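PDB 6NYR: Crov588 from Cafeteriavirus, which is of unknown function but folds as a leucine-rich repeat solenoid of FNIP repeats that curves into a nearly closed ring. Local coordinates for residues T408-G413 with V430-G435. Sequence-based numbering, arbitrary orientation.
Sequences TYLELG and VHLSFG
The Tyr409 ring meets His431 obliquely, with CD2 of Tyr409 3.6 Å from CB of His431. The two strands are successive parallel rungs of a leucine-rich repeat solenoid, 22 residues apart in sequence, and they line the inner, concave side of the circular solenoid. Their axes are 4.9 Å apart at closest approach. At the edge of the Tyr409 ring, in its plane, lies OE1 of Glu411. Tyr409 OH donates to that oxygen and reaches it from above the carboxylate plane. The Tyr409 ring also stacks on His387, and the His431 ring meets His453. The first torsions differ: CG of Tyr409 is anti to its backbone N (chi1 180°), whereas CG of His431 is anti to its carbonyl carbon (chi1 -77°). The His431 ring leads away from strand 409-411, which leaves its CB against Tyr409 CD2. Leu410 and Leu432 point the same way into the hydrophobic core. CD1 of Leu432 touches CB of Leu410 and lies 4.0 Å from CD2 of Leu412. Phe434 adds an oblique contact of its CE1 with CD2 of Leu412, and its ring stacks on Phe438. Backbone bonds zip the rungs together: Leu410 N to His431 O, Ser433 N to Leu410 O, and Leu412 N to Ser433 O. At the far end a water donates to Gly413 O and weakly accepts from Gly435 N. At the start, Thr408 O accepts two bonds, each 2.8 Å long, from His431 N and Val430 N; the Val430 donor is tilted 22° from the carbonyl plane.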
ATOM      1  N   THR A 408      -5.173 -19.987 -16.189  1.00 54.33           N
ATOM      2  CA  THR A 408      -4.226 -20.285 -15.126  1.00 55.32           C
ATOM      3  C   THR A 408      -4.702 -19.836 -13.749  1.00 56.48           C
ATOM      4  O   THR A 408      -4.219 -20.367 -12.743  1.00 56.53           O
ATOM      5  CB  THR A 408      -2.873 -19.611 -15.406  1.00 55.99           C
ATOM      6  OG1 THR A 408      -3.045 -18.187 -15.461  1.00 54.25           O
ATOM      7  CG2 THR A 408      -2.280 -20.104 -16.717  1.00 55.69           C
ATOM      8  N   TYR A 409      -5.640 -18.893 -13.679  1.00 50.96           N
ATOM      9  CA  TYR A 409      -6.070 -18.305 -12.416  1.00 54.32           C
ATOM     10  C   TYR A 409      -7.591 -18.269 -12.375  1.00 53.36           C
ATOM     11  O   TYR A 409      -8.219 -17.569 -13.175  1.00 50.82           O
ATOM     12  CB  TYR A 409      -5.501 -16.887 -12.253  1.00 59.11           C
ATOM     13  CG  TYR A 409      -5.902 -16.192 -10.972  1.00 63.12           C
ATOM     14  CD1 TYR A 409      -7.157 -15.608 -10.837  1.00 61.05           C
ATOM     15  CD2 TYR A 409      -5.021 -16.099  -9.902  1.00 64.72           C
ATOM     16  CE1 TYR A 409      -7.531 -14.973  -9.671  1.00 60.67           C
ATOM     17  CE2 TYR A 409      -5.386 -15.458  -8.730  1.00 64.02           C
ATOM     18  CZ  TYR A 409      -6.641 -14.898  -8.622  1.00 62.88           C
ATOM     19  OH  TYR A 409      -7.015 -14.260  -7.462  1.00 63.96           O
ATOM     20  N   LEU A 410      -8.178 -18.998 -11.433  1.00 50.77           N
ATOM     21  CA  LEU A 410      -9.619 -18.996 -11.231  1.00 51.40           C
ATOM     22  C   LEU A 410      -9.913 -18.630  -9.782  1.00 51.72           C
ATOM     23  O   LEU A 410      -9.433 -19.295  -8.857  1.00 51.71           O
ATOM     24  CB  LEU A 410     -10.235 -20.350 -11.579  1.00 46.62           C
ATOM     25  CG  LEU A 410     -11.746 -20.408 -11.351  1.00 45.22           C
ATOM     26  CD1 LEU A 410     -12.433 -19.297 -12.139  1.00 46.74           C
ATOM     27  CD2 LEU A 410     -12.304 -21.761 -11.742  1.00 47.34           C
ATOM     28  N   GLU A 411     -10.690 -17.569  -9.594  1.00 54.25           N
ATOM     29  CA  GLU A 411     -11.161 -17.141  -8.283  1.00 55.80           C
ATOM     30  C   GLU A 411     -12.683 -17.201  -8.274  1.00 51.93           C
ATOM     31  O   GLU A 411     -13.338 -16.498  -9.051  1.00 52.22           O
ATOM     32  CB  GLU A 411     -10.666 -15.727  -7.972  1.00 59.83           C
ATOM     33  CG  GLU A 411     -11.264 -15.094  -6.730  1.00 64.48           C
ATOM     34  CD  GLU A 411     -10.692 -13.714  -6.453  1.00 69.49           C
ATOM     35  OE1 GLU A 411      -9.947 -13.193  -7.313  1.00 70.05           O
ATOM     36  OE2 GLU A 411     -10.979 -13.154  -5.376  1.00 75.12           O
ATOM     37  N   LEU A 412     -13.238 -18.042  -7.406  1.00 50.44           N
ATOM     38  CA  LEU A 412     -14.676 -18.126  -7.213  1.00 48.75           C
ATOM     39  C   LEU A 412     -15.080 -17.269  -6.013  1.00 47.38           C
ATOM     40  O   LEU A 412     -14.338 -17.137  -5.037  1.00 52.19           O
ATOM     41  CB  LEU A 412     -15.144 -19.564  -6.984  1.00 47.01           C
ATOM     42  CG  LEU A 412     -15.227 -20.600  -8.099  1.00 46.41           C
ATOM     43  CD1 LEU A 412     -15.837 -19.984  -9.365  1.00 49.87           C
ATOM     44  CD2 LEU A 412     -13.891 -21.251  -8.405  1.00 47.57           C
ATOM     45  N   GLY A 413     -16.275 -16.686  -6.095  1.00 48.73           N
ATOM     46  CA  GLY A 413     -16.703 -15.657  -5.169  1.00 47.88           C
ATOM     47  C   GLY A 413     -17.471 -16.183  -3.968  1.00 43.17           C
ATOM     48  O   GLY A 413     -17.608 -17.387  -3.747  1.00 44.34           O
ATOM     49  N   VAL A 430      -3.202 -22.951 -12.493  1.00 53.89           N
ATOM     50  CA  VAL A 430      -2.138 -22.809 -11.516  1.00 51.10           C
ATOM     51  C   VAL A 430      -2.673 -22.337 -10.168  1.00 52.43           C
ATOM     52  O   VAL A 430      -2.244 -22.830  -9.121  1.00 48.61           O
ATOM     53  CB  VAL A 430      -1.050 -21.847 -12.044  1.00 53.14           C
ATOM     54  CG1 VAL A 430       0.045 -21.643 -11.008  1.00 56.08           C
ATOM     55  CG2 VAL A 430      -0.466 -22.372 -13.348  1.00 53.87           C
ATOM     56  N   HIS A 431      -3.609 -21.389 -10.175  1.00 49.15           N
ATOM     57  CA  HIS A 431      -4.158 -20.816  -8.954  1.00 50.67           C
ATOM     58  C   HIS A 431      -5.660 -21.052  -8.909  1.00 47.91           C
ATOM     59  O   HIS A 431      -6.382 -20.671  -9.839  1.00 44.96           O
ATOM     60  CB  HIS A 431      -3.869 -19.311  -8.863  1.00 55.12           C
ATOM     61  CG  HIS A 431      -2.468 -18.985  -8.456  1.00 59.14           C
ATOM     62  ND1 HIS A 431      -1.416 -18.985  -9.347  1.00 60.11           N
ATOM     63  CD2 HIS A 431      -1.945 -18.647  -7.253  1.00 57.95           C
ATOM     64  CE1 HIS A 431      -0.305 -18.662  -8.709  1.00 59.56           C
ATOM     65  NE2 HIS A 431      -0.597 -18.457  -7.438  1.00 57.72           N
ATOM     66  N   LEU A 432      -6.126 -21.670  -7.829  1.00 45.13           N
ATOM     67  CA  LEU A 432      -7.547 -21.911  -7.620  1.00 48.22           C
ATOM     68  C   LEU A 432      -7.922 -21.434  -6.226  1.00 44.76           C
ATOM     69  O   LEU A 432      -7.296 -21.831  -5.239  1.00 45.35           O
ATOM     70  CB  LEU A 432      -7.888 -23.393  -7.786  1.00 49.99           C
ATOM     71  CG  LEU A 432      -9.354 -23.745  -7.524  1.00 49.77           C
ATOM     72  CD1 LEU A 432     -10.265 -22.854  -8.363  1.00 51.65           C
ATOM     73  CD2 LEU A 432      -9.624 -25.210  -7.807  1.00 49.50           C
ATOM     74  N   SER A 433      -8.947 -20.593  -6.149  1.00 44.44           N
ATOM     75  CA  SER A 433      -9.343 -19.957  -4.899  1.00 44.86           C
ATOM     76  C   SER A 433     -10.851 -20.066  -4.754  1.00 41.72           C
ATOM     77  O   SER A 433     -11.596 -19.601  -5.625  1.00 40.25           O
ATOM     78  CB  SER A 433      -8.892 -18.495  -4.870  1.00 48.51           C
ATOM     79  OG  SER A 433      -9.147 -17.904  -3.609  1.00 53.87           O
ATOM     80  N   PHE A 434     -11.295 -20.685  -3.663  1.00 41.50           N
ATOM     81  CA  PHE A 434     -12.711 -20.816  -3.354  1.00 45.04           C
ATOM     82  C   PHE A 434     -13.129 -19.765  -2.334  1.00 46.80           C
ATOM     83  O   PHE A 434     -12.376 -19.449  -1.409  1.00 45.92           O
ATOM     84  CB  PHE A 434     -13.041 -22.208  -2.805  1.00 46.30           C
ATOM     85  CG  PHE A 434     -12.990 -23.295  -3.832  1.00 47.48           C
ATOM     86  CD1 PHE A 434     -14.011 -23.438  -4.756  1.00 45.95           C
ATOM     87  CD2 PHE A 434     -11.927 -24.184  -3.869  1.00 46.90           C
ATOM     88  CE1 PHE A 434     -13.970 -24.437  -5.700  1.00 49.50           C
ATOM     89  CE2 PHE A 434     -11.882 -25.187  -4.813  1.00 46.76           C
ATOM     90  CZ  PHE A 434     -12.901 -25.313  -5.729  1.00 50.84           C
ATOM     91  N   GLY A 435     -14.345 -19.249  -2.497  1.00 49.15           N
ATOM     92  CA  GLY A 435     -14.864 -18.212  -1.635  1.00 46.19           C
ATOM     93  C   GLY A 435     -15.500 -18.762  -0.372  1.00 44.69           C
ATOM     94  O   GLY A 435     -15.337 -19.926   0.004  1.00 41.76           O
TER
HETATM   95  O   HOH W   1     -17.263 -19.892  -3.179  1.00 36.09           O